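Local atomic coordinates of endoribonuclease L-PSP/chorismate mutase-like domain-containing protein (Agrobacterium tumefaciens, PDB entry 3D01), a protein that is of unknown function but belongs to the YjgF/chorismate mutase-like family of trimeric proteins, some of whose members are enamine/imine deaminases. Residues Gly16-Leu21 against Ser126-Thr131; Phe23-Ala28 against Cys80-Leu85; Leu45-Gln50 against Leu85-Ala90; Ser97-Val102 against Ala159-Asp164; Ile103-Phe108 against Gly137-Ala142. All coordinates share one frame; numbering follows the deposited sequence.

Contact 1: residues Gly16-Leu21 against Ser126-Thr131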
# COMPACT_ATOMS: atom_id res chain seq x y z
N GLY I 16 -6.49 21.41 19.14
CA GLY I 16 -5.76 22.58 19.63
C GLY I 16 -4.27 22.47 19.37
O GLY I 16 -3.62 23.44 18.97
N ARG I 17 -3.71 21.29 19.61
CA ARG I 17 -2.31 21.03 19.27
C ARG I 17 -2.04 21.30 17.78
O ARG I 17 -1.02 21.85 17.43
CB ARG I 17 -1.94 19.60 19.60
CG ARG I 17 -1.93 19.31 21.09
CD ARG I 17 -1.25 18.01 21.33
NE ARG I 17 -1.69 17.21 22.47
CZ ARG I 17 -1.41 17.44 23.75
NH1 ARG I 17 -0.78 18.58 24.16
NH2 ARG I 17 -1.83 16.55 24.66
N LEU I 18 -2.99 20.94 16.94
CA LEU I 18 -2.83 21.16 15.51
C LEU I 18 -2.83 22.65 15.18
O LEU I 18 -2.04 23.11 14.35
CB LEU I 18 -3.93 20.45 14.75
CG LEU I 18 -3.86 20.49 13.23
CD1 LEU I 18 -2.46 19.98 12.77
CD2 LEU I 18 -5.04 19.65 12.70
N LYS I 19 -3.72 23.42 15.81
CA LYS I 19 -3.68 24.89 15.66
C LYS I 19 -2.33 25.51 16.11
O LYS I 19 -1.80 26.42 15.48
CB LYS I 19 -4.83 25.55 16.42
CG LYS I 19 -6.17 25.19 15.90
CD LYS I 19 -7.27 25.94 16.61
CE LYS I 19 -8.62 25.42 16.12
NZ LYS I 19 -9.76 25.83 16.98
N GLU I 20 -1.77 25.00 17.21
CA GLU I 20 -0.47 25.45 17.67
C GLU I 20 0.61 25.19 16.64
O GLU I 20 1.64 25.86 16.63
CB GLU I 20 -0.11 24.76 18.97
CG GLU I 20 -0.99 25.17 20.14
CD GLU I 20 -0.69 24.38 21.40
OE1 GLU I 20 -0.08 23.30 21.34
OE2 GLU I 20 -1.09 24.84 22.49
N LEU I 21 0.37 24.21 15.77
CA LEU I 21 1.32 23.91 14.70
C LEU I 21 1.06 24.74 13.44
O LEU I 21 1.88 24.75 12.51
CB LEU I 21 1.26 22.43 14.36
CG LEU I 21 1.88 21.45 15.34
CD1 LEU I 21 1.75 20.02 14.76
CD2 LEU I 21 3.34 21.77 15.61
N SER I 126 4.66 12.65 9.39
CA SER I 126 4.86 11.83 10.58
C SER I 126 5.01 12.68 11.84
O SER I 126 4.42 12.36 12.87
CB SER I 126 6.08 10.91 10.43
OG SER I 126 5.92 10.04 9.34
N ASN I 127 5.81 13.74 11.75
CA ASN I 127 6.05 14.63 12.89
C ASN I 127 4.76 15.33 13.35
O ASN I 127 4.46 15.45 14.56
CB ASN I 127 7.10 15.67 12.51
CG ASN I 127 8.50 15.08 12.37
OD1 ASN I 127 8.79 13.95 12.80
ND2 ASN I 127 9.39 15.86 11.78
N LEU I 128 3.97 15.76 12.38
CA LEU I 128 2.73 16.45 12.65
C LEU I 128 1.76 15.49 13.34
O LEU I 128 1.18 15.81 14.39
CB LEU I 128 2.13 17.07 11.36
CG LEU I 128 0.80 17.82 11.52
CD1 LEU I 128 0.60 18.91 10.47
CD2 LEU I 128 -0.42 16.88 11.58
N ILE I 129 1.59 14.31 12.78
CA ILE I 129 0.68 13.30 13.35
C ILE I 129 1.09 12.82 14.76
O ILE I 129 0.23 12.75 15.64
CB ILE I 129 0.55 12.10 12.41
CG1 ILE I 129 -0.20 12.54 11.16
CG2 ILE I 129 -0.10 10.92 13.15
CD1 ILE I 129 -0.26 11.51 10.07
N ALA I 130 2.37 12.49 14.96
CA ALA I 130 2.87 12.10 16.28
C ALA I 130 2.73 13.23 17.30
O ALA I 130 2.36 12.96 18.47
CB ALA I 130 4.29 11.63 16.19
N THR I 131 2.98 14.48 16.89
CA THR I 131 2.83 15.65 17.78
C THR I 131 1.40 15.87 18.29
O THR I 131 1.21 16.06 19.49
CB THR I 131 3.34 16.95 17.12
OG1 THR I 131 4.72 16.79 16.82
CG2 THR I 131 3.15 18.17 18.06
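Leu-18 and Leu-21 of helix 16-21 both lean on Leu-128 of helix 126-131. This is helix-to-helix packing in a YjgF-like fold. The N-terminal helix 3-21 packs against helix 118-133. The two short axes make an angle of 141° and come within 10.2 Å, so the helices are nearer antiparallel than parallel. Leu-128 holds the middle. Its CG is anti to the backbone N (chi1 179°), which carries both methyls over to CD1 of Leu-18. That methyl lies 3.9 Å from Leu-128 CD2 and about as far from CD1. Leu-21 comes at an oblique angle from the next turn. Its CD1 sits 4.0 Å from Leu-128 CG and also touches Thr-131 CG2. The two leucine contacts thus share one side chain. On the inner side, Val-82 and Phe-23 cover Leu-18 and Leu-128. Toward solvent the contact thins out. There the Arg-17 chain passes the backbone at Thr-131, with CD 3.6 Å from Thr-131 O. Thr-131 turns its methyl to Leu-21 and its hydroxyl back to its own helix. Thr-131 OG1 donates to Asn-127 O at 2.6 Å, and Thr-131 N reaches the same oxygen from the opposite face of the carbonyl plane.

Contact 2: residues Phe23-Ala28 against Cys80-Leu85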
# COMPACT_ATOMS: atom_id res chain seq x y z
N PHE I 23 -2.22 24.88 11.80
CA PHE I 23 -3.27 24.33 10.95
C PHE I 23 -4.65 24.23 11.62
O PHE I 23 -4.77 23.85 12.79
CB PHE I 23 -2.88 22.94 10.47
CG PHE I 23 -1.55 22.89 9.77
CD1 PHE I 23 -1.46 23.06 8.40
CD2 PHE I 23 -0.38 22.64 10.48
CE1 PHE I 23 -0.24 22.98 7.76
CE2 PHE I 23 0.84 22.58 9.85
CZ PHE I 23 0.90 22.76 8.48
N THR I 24 -5.68 24.55 10.84
CA THR I 24 -7.05 24.21 11.16
C THR I 24 -7.49 23.08 10.23
O THR I 24 -7.02 22.97 9.07
CB THR I 24 -7.99 25.42 11.00
OG1 THR I 24 -8.15 25.72 9.60
CG2 THR I 24 -7.39 26.66 11.71
N LEU I 25 -8.33 22.19 10.74
CA LEU I 25 -8.88 21.12 9.94
C LEU I 25 -9.80 21.68 8.86
O LEU I 25 -10.65 22.53 9.13
CB LEU I 25 -9.64 20.10 10.79
CG LEU I 25 -8.84 19.15 11.67
CD1 LEU I 25 -9.78 18.22 12.46
CD2 LEU I 25 -7.86 18.36 10.84
N PRO I 26 -9.63 21.21 7.62
CA PRO I 26 -10.61 21.55 6.62
C PRO I 26 -11.88 20.70 6.79
O PRO I 26 -11.92 19.74 7.57
CB PRO I 26 -9.88 21.22 5.31
CG PRO I 26 -8.96 20.11 5.66
CD PRO I 26 -8.55 20.36 7.08
N VAL I 27 -12.92 21.07 6.05
CA VAL I 27 -14.05 20.17 5.84
C VAL I 27 -13.59 18.92 5.04
O VAL I 27 -14.11 17.81 5.25
CB VAL I 27 -15.24 20.91 5.15
CG1 VAL I 27 -16.43 19.97 4.92
CG2 VAL I 27 -15.68 22.14 5.97
N ALA I 28 -12.58 19.09 4.18
CA ALA I 28 -12.01 17.97 3.38
C ALA I 28 -10.51 17.72 3.66
O ALA I 28 -9.99 16.60 3.48
CB ALA I 28 -12.21 18.25 1.90
N CYS I 80 -1.21 17.00 3.59
CA CYS I 80 -1.75 15.68 3.37
C CYS I 80 -2.22 15.10 4.70
O CYS I 80 -3.32 14.56 4.79
CB CYS I 80 -0.71 14.75 2.73
SG CYS I 80 -0.29 15.19 1.04
N ALA I 81 -1.36 15.20 5.71
CA ALA I 81 -1.65 14.70 7.07
C ALA I 81 -2.86 15.39 7.68
O ALA I 81 -3.66 14.74 8.32
CB ALA I 81 -0.43 14.87 7.97
N VAL I 82 -2.99 16.68 7.49
CA VAL I 82 -4.17 17.43 8.03
C VAL I 82 -5.46 16.94 7.32
O VAL I 82 -6.52 16.75 7.94
CB VAL I 82 -3.98 18.98 7.87
CG1 VAL I 82 -5.31 19.77 8.11
CG2 VAL I 82 -2.83 19.49 8.78
N ASN I 83 -5.37 16.70 6.02
CA ASN I 83 -6.50 16.15 5.29
C ASN I 83 -6.82 14.73 5.74
O ASN I 83 -7.99 14.38 5.85
CB ASN I 83 -6.26 16.26 3.77
CG ASN I 83 -6.43 17.67 3.27
OD1 ASN I 83 -5.48 18.46 3.16
ND2 ASN I 83 -7.64 18.02 2.99
N ILE I 84 -5.81 13.94 6.07
CA ILE I 84 -6.04 12.62 6.65
C ILE I 84 -6.81 12.81 7.95
O ILE I 84 -7.83 12.18 8.15
CB ILE I 84 -4.74 11.81 6.91
CG1 ILE I 84 -4.14 11.30 5.58
CG2 ILE I 84 -5.00 10.59 7.82
CD1 ILE I 84 -2.73 10.75 5.70
N LEU I 85 -6.34 13.71 8.81
CA LEU I 85 -7.01 13.95 10.11
C LEU I 85 -8.47 14.42 9.94
O LEU I 85 -9.36 14.02 10.71
CB LEU I 85 -6.20 14.91 10.95
CG LEU I 85 -4.85 14.38 11.46
CD1 LEU I 85 -4.08 15.50 12.22
CD2 LEU I 85 -5.07 13.14 12.34
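Val-82 is the first residue of segment 80-85 to meet segment 23-28, and it carries most of the contact. Its two methyls divide the work. CG2 makes an off-centre CH-pi contact with the Phe-23 ring, 4.2 Å from its centroid and 30° off the normal. CG1 is anti to the backbone N (chi1 167°), which turns it to the other side, toward Pro-26. Here packing is tight, with Val-82 CG1 only 3.5 Å from Pro-26 CD. The carbonyl of Val-82 is also covered, since Leu-25 CD2 lies 3.6 Å from Val-82 O. Asn-83 follows. Its amide lies across the Pro-26 ring and close to the carbonyl of Ala-28. Leu-85, one turn after Val-82, adds its CB, 3.8 Å from Leu-25 CD2. The Leu-25 methyl CD2 thus touches both Val-82 and Leu-85, one turn apart. Segment 23-28 lies in the loop between helix 3-21 and strand 38-41 and packs on one side of helix 70-91, as part of the YjgF-like alpha/beta fold. Leu-18 of helix 3-21 closes over Phe-23, Leu-25 and Val-82. On the far side of helix 70-91, Cys-80 and Ile-84 pack on Ile-157 of strand 155-163.

Contact 3: residues Leu45-Gln50 against Leu85-Ala90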
# COMPACT_ATOMS: atom_id res chain seq x y z
N LEU I 45 -9.75 1.66 9.99
CA LEU I 45 -10.23 2.75 9.15
C LEU I 45 -9.17 2.93 8.07
O LEU I 45 -8.02 3.20 8.39
CB LEU I 45 -10.34 4.04 9.96
CG LEU I 45 -10.64 5.38 9.27
CD1 LEU I 45 -11.96 5.36 8.44
CD2 LEU I 45 -10.66 6.51 10.30
N TYR I 46 -9.59 2.75 6.82
CA TYR I 46 -8.72 2.93 5.65
C TYR I 46 -9.04 4.26 5.01
O TYR I 46 -10.14 4.45 4.49
CB TYR I 46 -9.02 1.86 4.63
CG TYR I 46 -8.36 0.57 4.94
CD1 TYR I 46 -7.24 0.19 4.23
CD2 TYR I 46 -8.84 -0.27 5.92
CE1 TYR I 46 -6.59 -0.99 4.47
CE2 TYR I 46 -8.17 -1.52 6.19
CZ TYR I 46 -7.05 -1.83 5.46
OH TYR I 46 -6.35 -3.01 5.62
N VAL I 47 -8.07 5.17 5.04
CA VAL I 47 -8.28 6.50 4.52
C VAL I 47 -7.63 6.55 3.15
O VAL I 47 -6.46 6.12 2.99
CB VAL I 47 -7.65 7.59 5.43
CG1 VAL I 47 -7.92 8.99 4.87
CG2 VAL I 47 -8.16 7.46 6.88
N SER I 48 -8.38 7.06 2.18
CA SER I 48 -7.90 7.22 0.79
C SER I 48 -6.73 8.21 0.72
O SER I 48 -6.58 9.06 1.60
CB SER I 48 -9.02 7.75 -0.07
OG SER I 48 -10.00 6.75 -0.27
N GLY I 49 -5.92 8.11 -0.34
CA GLY I 49 -4.82 9.02 -0.52
C GLY I 49 -5.27 10.46 -0.54
O GLY I 49 -6.16 10.83 -1.30
N GLN I 50 -4.64 11.26 0.30
CA GLN I 50 -4.96 12.67 0.47
C GLN I 50 -3.84 13.45 -0.16
O GLN I 50 -2.65 13.08 -0.03
CB GLN I 50 -5.09 13.03 1.95
CG GLN I 50 -6.19 12.27 2.71
CD GLN I 50 -7.55 12.39 2.07
OE1 GLN I 50 -8.17 11.38 1.72
NE2 GLN I 50 -8.04 13.62 1.94
N LEU I 85 -6.34 13.71 8.81
CA LEU I 85 -7.01 13.95 10.11
C LEU I 85 -8.47 14.42 9.94
O LEU I 85 -9.36 14.02 10.71
CB LEU I 85 -6.20 14.91 10.95
CG LEU I 85 -4.85 14.38 11.46
CD1 LEU I 85 -4.08 15.50 12.22
CD2 LEU I 85 -5.07 13.14 12.34
N ALA I 86 -8.71 15.27 8.93
CA ALA I 86 -10.07 15.70 8.61
C ALA I 86 -10.97 14.52 8.23
O ALA I 86 -12.11 14.46 8.66
CB ALA I 86 -10.07 16.78 7.52
N GLN I 87 -10.46 13.56 7.46
CA GLN I 87 -11.28 12.39 7.09
C GLN I 87 -11.52 11.48 8.29
O GLN I 87 -12.60 10.93 8.45
CB GLN I 87 -10.59 11.58 5.99
CG GLN I 87 -10.39 12.37 4.69
CD GLN I 87 -11.66 12.83 4.01
OE1 GLN I 87 -12.78 12.40 4.32
NE2 GLN I 87 -11.49 13.70 3.03
N VAL I 88 -10.50 11.32 9.12
CA VAL I 88 -10.64 10.49 10.30
C VAL I 88 -11.68 11.13 11.23
O VAL I 88 -12.51 10.43 11.79
CB VAL I 88 -9.32 10.32 11.06
CG1 VAL I 88 -9.55 9.50 12.31
CG2 VAL I 88 -8.23 9.66 10.16
N LYS I 89 -11.61 12.44 11.41
CA LYS I 89 -12.60 13.15 12.24
C LYS I 89 -14.02 12.89 11.74
O LYS I 89 -14.93 12.60 12.55
CB LYS I 89 -12.32 14.66 12.26
CG LYS I 89 -13.24 15.42 13.23
CD LYS I 89 -12.86 16.88 13.33
CE LYS I 89 -13.91 17.64 14.19
NZ LYS I 89 -13.67 19.08 14.17
N ALA I 90 -14.22 13.01 10.43
CA ALA I 90 -15.49 12.67 9.78
C ALA I 90 -15.93 11.23 10.06
O ALA I 90 -17.10 10.96 10.43
CB ALA I 90 -15.42 12.94 8.28
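Gln-87 meets strand 45-50 along most of its length. Its CB rests against Val-47 CG1 at 3.9 Å. Gln-87 CG lies beside the Gln-50 amide, 3.9 Å from Gln-50 CD. The bend at chi2 (-63°) then turns the Gln-87 amide, and its end lies next to the Gln-50 amide. The two amide planes are turned 54° apart, so the groups do not stack flat. Pro-37 and Phe-38 also touch the Gln-87 side chain. This is helix-on-sheet packing in the alpha/beta fold of the YjgF-like family. Helix 70-91 lies on one face of the sheet, and the short axes here are 9.1 Å apart. Val-88, the next residue, carries the apolar half. Its CG1 is 3.8 Å from Leu-45 CD2, while its CG2 meets Val-47 CG2 at 4.0 Å. Leu-45 reaches this far because its CG is anti to the backbone N (chi1 172°), and its CD2 touches both methyls of Val-88. Tyr-46 and Ser-48 belong to the other face of the strand. There Ser-48 OG accepts a hydrogen bond from Arg-141 N of the third subunit, and Tyr-46 packs on Ile-103 of that same subunit.

Contact 4: residues Ser97-Val102 against Ala159-Asp164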
# COMPACT_ATOMS: atom_id res chain seq x y z
N SER I 97 -10.38 11.66 19.31
CA SER I 97 -9.97 10.93 20.49
C SER I 97 -10.29 9.43 20.39
O SER I 97 -9.78 8.63 21.19
CB SER I 97 -10.65 11.52 21.73
OG SER I 97 -12.04 11.62 21.52
N LYS I 98 -11.11 9.06 19.41
CA LYS I 98 -11.43 7.66 19.17
C LYS I 98 -10.40 6.97 18.27
O LYS I 98 -10.55 5.79 17.96
CB LYS I 98 -12.85 7.52 18.62
CG LYS I 98 -13.94 7.81 19.68
CD LYS I 98 -15.31 8.02 19.04
CE LYS I 98 -16.41 8.33 20.11
NZ LYS I 98 -17.36 9.41 19.66
N ILE I 99 -9.35 7.69 17.87
CA ILE I 99 -8.14 7.06 17.30
C ILE I 99 -7.43 6.26 18.37
O ILE I 99 -7.06 6.84 19.40
CB ILE I 99 -7.12 8.11 16.75
CG1 ILE I 99 -7.72 8.89 15.57
CG2 ILE I 99 -5.79 7.42 16.33
CD1 ILE I 99 -6.96 10.16 15.20
N ARG I 100 -7.24 4.96 18.14
CA ARG I 100 -6.45 4.13 19.06
C ARG I 100 -4.98 4.11 18.70
O ARG I 100 -4.11 4.28 19.54
CB ARG I 100 -6.98 2.69 19.10
CG ARG I 100 -8.40 2.56 19.66
CD ARG I 100 -8.81 1.07 19.72
NE ARG I 100 -7.90 0.27 20.54
CZ ARG I 100 -7.94 0.19 21.88
NH1 ARG I 100 -8.84 0.87 22.61
NH2 ARG I 100 -7.05 -0.58 22.51
N ARG I 101 -4.71 3.94 17.41
CA ARG I 101 -3.34 3.92 16.89
C ARG I 101 -3.38 4.26 15.40
O ARG I 101 -4.22 3.75 14.68
CB ARG I 101 -2.76 2.52 17.08
CG ARG I 101 -1.53 2.15 16.28
CD ARG I 101 -0.34 2.92 16.71
NE ARG I 101 0.00 2.52 18.05
CZ ARG I 101 0.95 3.07 18.80
NH1 ARG I 101 1.69 4.08 18.34
NH2 ARG I 101 1.15 2.60 20.03
N VAL I 102 -2.47 5.14 14.97
CA VAL I 102 -2.20 5.29 13.53
C VAL I 102 -1.28 4.12 13.17
O VAL I 102 -0.14 4.05 13.62
CB VAL I 102 -1.55 6.63 13.18
CG1 VAL I 102 -1.20 6.66 11.66
CG2 VAL I 102 -2.48 7.81 13.63
N ALA I 159 -3.64 6.22 4.68
CA ALA I 159 -3.47 5.80 6.07
C ALA I 159 -4.40 4.66 6.43
O ALA I 159 -5.47 4.50 5.86
CB ALA I 159 -3.72 6.97 7.01
N ILE I 160 -3.95 3.88 7.40
CA ILE I 160 -4.76 2.89 8.09
C ILE I 160 -4.67 3.25 9.58
O ILE I 160 -3.57 3.44 10.14
CB ILE I 160 -4.24 1.46 7.89
CG1 ILE I 160 -4.15 1.11 6.40
CG2 ILE I 160 -5.06 0.47 8.71
CD1 ILE I 160 -3.29 -0.12 6.13
N VAL I 161 -5.83 3.37 10.21
CA VAL I 161 -5.93 3.83 11.59
C VAL I 161 -6.82 2.83 12.36
O VAL I 161 -7.87 2.41 11.88
CB VAL I 161 -6.55 5.25 11.63
CG1 VAL I 161 -6.68 5.73 13.06
CG2 VAL I 161 -5.79 6.27 10.73
N GLU I 162 -6.36 2.41 13.52
CA GLU I 162 -7.16 1.55 14.39
C GLU I 162 -8.01 2.48 15.24
O GLU I 162 -7.48 3.44 15.83
CB GLU I 162 -6.27 0.69 15.27
CG GLU I 162 -7.03 -0.17 16.27
CD GLU I 162 -6.12 -0.88 17.22
OE1 GLU I 162 -5.42 -1.80 16.81
OE2 GLU I 162 -6.13 -0.54 18.41
N ILE I 163 -9.31 2.21 15.31
CA ILE I 163 -10.25 3.11 15.94
C ILE I 163 -11.03 2.38 17.00
O ILE I 163 -11.06 1.15 17.00
CB ILE I 163 -11.18 3.75 14.92
CG1 ILE I 163 -11.95 2.69 14.14
CG2 ILE I 163 -10.38 4.69 13.98
CD1 ILE I 163 -13.05 3.26 13.19
N ASP I 164 -11.66 3.16 17.88
CA ASP I 164 -12.60 2.65 18.90
C ASP I 164 -14.01 2.35 18.38
O ASP I 164 -14.46 2.96 17.40
CB ASP I 164 -12.70 3.65 20.05
CG ASP I 164 -11.43 3.68 20.88
OD1 ASP I 164 -11.03 2.58 21.29
OD2 ASP I 164 -10.85 4.77 21.13
O HOH W 1 -8.69 6.13 21.96
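Arg-100 and Arg-101 both face Glu-162, which makes a classic beta bulge in this antiparallel strand pair of the YjgF-like sheet. Glu-162 O takes both backbone N-H groups. Arg-100 N is 2.8 Å away and Arg-101 N 3.2 Å, and both come from the same face of the carbonyl plane. Glu-162 N in turn donates to Arg-101 O. On either side of the bulge, Ile-99 pairs with Ile-163 and Val-102 with Val-161, both as non-hydrogen-bonded pairs. Their side chains form the tightly packed, buried face. Ile-99 CG2 meets Val-161 CG1 at 3.8 Å, and Leu-133 and Ile-129 of helix 118-133 lie over this side. The extra residue of the bulge turns Arg-100 out to the exposed side, where the contact is held by charge. Its guanidinium is gripped at the edge by two carboxylates. NE donates to Glu-162 OE2 at 2.9 Å, meeting that oxygen on its anti side, and the two flat groups are only 17° apart. The bend at chi3 helps bring the head between the two acids. The Asp-164 carboxylate stands nearly upright to the guanidinium, at 78°. Glu-162 OE1 is bound by Ser-41 OG of the second subunit, so this acid also links two chains. At the chain end, Asp-164 N donates to Lys-98 O, and a water lies within hydrogen-bonding distance of Ser-97 O and Asp-164 OD2. Arg-100 NH1 reaches the syn lone pair of Asp-164 OD1 at 3.1 Å in an almost straight bond of 174°.

Contact 5: residues Ile103-Phe108 against Gly137-Ala142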
# COMPACT_ATOMS: atom_id res chain seq x y z
N ILE I 103 -1.81 3.20 12.39
CA ILE I 103 -1.15 1.94 12.12
C ILE I 103 -0.10 2.08 11.03
O ILE I 103 1.06 1.62 11.17
CB ILE I 103 -2.16 0.84 11.72
CG1 ILE I 103 -3.00 0.44 12.95
CG2 ILE I 103 -1.42 -0.42 11.16
CD1 ILE I 103 -2.17 -0.16 14.08
N LYS I 104 -0.51 2.76 9.96
CA LYS I 104 0.38 2.89 8.79
C LYS I 104 0.05 4.14 7.98
O LYS I 104 -1.10 4.48 7.81
CB LYS I 104 0.26 1.62 7.93
CG LYS I 104 1.05 1.59 6.61
CD LYS I 104 2.52 1.38 6.91
CE LYS I 104 3.32 1.24 5.60
NZ LYS I 104 2.87 0.05 4.76
N LEU I 105 1.09 4.80 7.49
CA LEU I 105 0.96 5.80 6.43
C LEU I 105 1.83 5.36 5.24
O LEU I 105 2.99 4.94 5.43
CB LEU I 105 1.48 7.18 6.88
CG LEU I 105 0.84 7.86 8.08
CD1 LEU I 105 1.57 9.20 8.25
CD2 LEU I 105 -0.66 8.05 7.92
N ASN I 106 1.28 5.48 4.05
CA ASN I 106 2.05 5.33 2.81
C ASN I 106 2.23 6.73 2.21
O ASN I 106 1.26 7.38 1.83
CB ASN I 106 1.36 4.38 1.82
CG ASN I 106 1.15 2.99 2.39
OD1 ASN I 106 0.01 2.56 2.63
ND2 ASN I 106 2.24 2.29 2.63
N GLY I 107 3.48 7.19 2.18
CA GLY I 107 3.84 8.51 1.70
C GLY I 107 4.43 8.42 0.31
O GLY I 107 5.51 7.86 0.10
N PHE I 108 3.69 8.99 -0.65
CA PHE I 108 4.07 8.99 -2.05
C PHE I 108 4.55 10.38 -2.41
O PHE I 108 3.78 11.33 -2.32
CB PHE I 108 2.86 8.63 -2.91
CG PHE I 108 2.14 7.40 -2.48
CD1 PHE I 108 2.76 6.18 -2.52
CD2 PHE I 108 0.83 7.47 -2.05
CE1 PHE I 108 2.09 5.04 -2.11
CE2 PHE I 108 0.15 6.32 -1.66
CZ PHE I 108 0.77 5.12 -1.70
N GLY I 137 -0.13 8.35 17.84
CA GLY I 137 0.20 8.82 16.50
C GLY I 137 1.40 8.14 15.84
O GLY I 137 1.60 8.28 14.63
N ARG I 138 2.22 7.44 16.61
CA ARG I 138 3.42 6.80 16.09
C ARG I 138 3.05 5.57 15.27
O ARG I 138 2.35 4.67 15.73
CB ARG I 138 4.38 6.47 17.24
CG ARG I 138 4.89 7.73 17.94
CD ARG I 138 6.34 7.56 18.37
NE ARG I 138 6.50 6.39 19.21
CZ ARG I 138 7.64 5.75 19.44
NH1 ARG I 138 7.63 4.70 20.25
NH2 ARG I 138 8.79 6.14 18.88
N HIS I 139 3.54 5.53 14.04
CA HIS I 139 3.01 4.64 13.01
C HIS I 139 4.12 3.97 12.22
O HIS I 139 5.26 4.50 12.17
CB HIS I 139 2.19 5.47 12.02
CG HIS I 139 2.87 6.74 11.60
ND1 HIS I 139 2.82 7.89 12.36
CD2 HIS I 139 3.67 7.02 10.54
CE1 HIS I 139 3.56 8.82 11.78
NE2 HIS I 139 4.07 8.33 10.66
N ALA I 140 3.78 2.83 11.62
CA ALA I 140 4.59 2.21 10.55
C ALA I 140 4.44 3.07 9.28
O ALA I 140 3.48 3.86 9.14
CB ALA I 140 4.19 0.79 10.28
N ARG I 141 5.38 2.91 8.34
CA ARG I 141 5.42 3.83 7.21
C ARG I 141 6.14 3.23 6.01
O ARG I 141 7.03 2.41 6.18
CB ARG I 141 6.22 5.07 7.61
CG ARG I 141 5.91 6.31 6.86
CD ARG I 141 6.67 7.53 7.47
NE ARG I 141 8.07 7.63 7.07
CZ ARG I 141 8.84 8.70 7.32
NH1 ARG I 141 8.36 9.74 7.94
NH2 ARG I 141 10.09 8.75 6.90
N ALA I 142 5.75 3.70 4.83
CA ALA I 142 6.58 3.60 3.64
C ALA I 142 6.70 5.00 3.03
O ALA I 142 5.77 5.80 3.11
CB ALA I 142 6.01 2.65 2.64
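His-139 lies with one ring face under Leu-105, just where the loop of segment 137-142 becomes a strand. Leu-105 CD1 sits 3.9 Å from the ring centroid, 26° off the normal, in a CH-pi contact. The ring is fixed from two ends. ND1 donates to Gly-137 O at 2.6 Å, almost in the ring plane, and NE2 is hydrogen-bonded to Ser-126 OG of helix 118-133. A chi1 of 46° sets the imidazole between its own backbone N and carbonyl carbon, and ND1 can then reach back to Gly-137. Past the histidine the strands run parallel, with axes 4.7 Å apart. They are the two strands of a beta-alpha-beta unit whose helix is 118-133, part of the YjgF-like fold. Four backbone bonds join them. Ala-140 N to Ile-103 O is the bent one, at 143°, with the donor above the carbonyl plane. Leu-105 N to Ala-140 O and Ala-142 N to Leu-105 O follow. Gly-107 N to Ala-142 O closes the series at 2.8 Å. On the face opposite Leu-105 and Arg-141, the Lys-104 chain bends over the neighbouring strand. Its CD is 3.8 Å from Ala-140 CB, and its CE lies 3.5 Å from Ala-142 N. Lys-104 NZ makes a salt bridge with Asp-158 of the second subunit. Arg-141 NH1 binds Asn-123 and Ser-126, and its side chain makes a cation-pi contact with Tyr-35 of the second subunit.

How the contacts relate
Contacts 3, 4 and 5 all reach one mixed sheet, in which strand 155-163 lies between 44-54 and 99-110, and 140-146 follows beyond 99-110. Contacts 4 and 5 share strand 99-110, with centres 12 Å apart. Contacts 2 and 3 share helix 70-91 and Leu-85, and their centres are 9 Å apart. Contact 1 joins helices 3-21 and 118-133 and touches all the others. Along the chain, contacts 2 and 3 lie within the span of contact 1, while contacts 4 and 5 cross it. The N-terminal part is thus tied to the C-terminal half. Contacts 1, 4 and 5 also touch the second subunit, and contact 3 the other two, so parts of the sheet also lie at subunit interfaces.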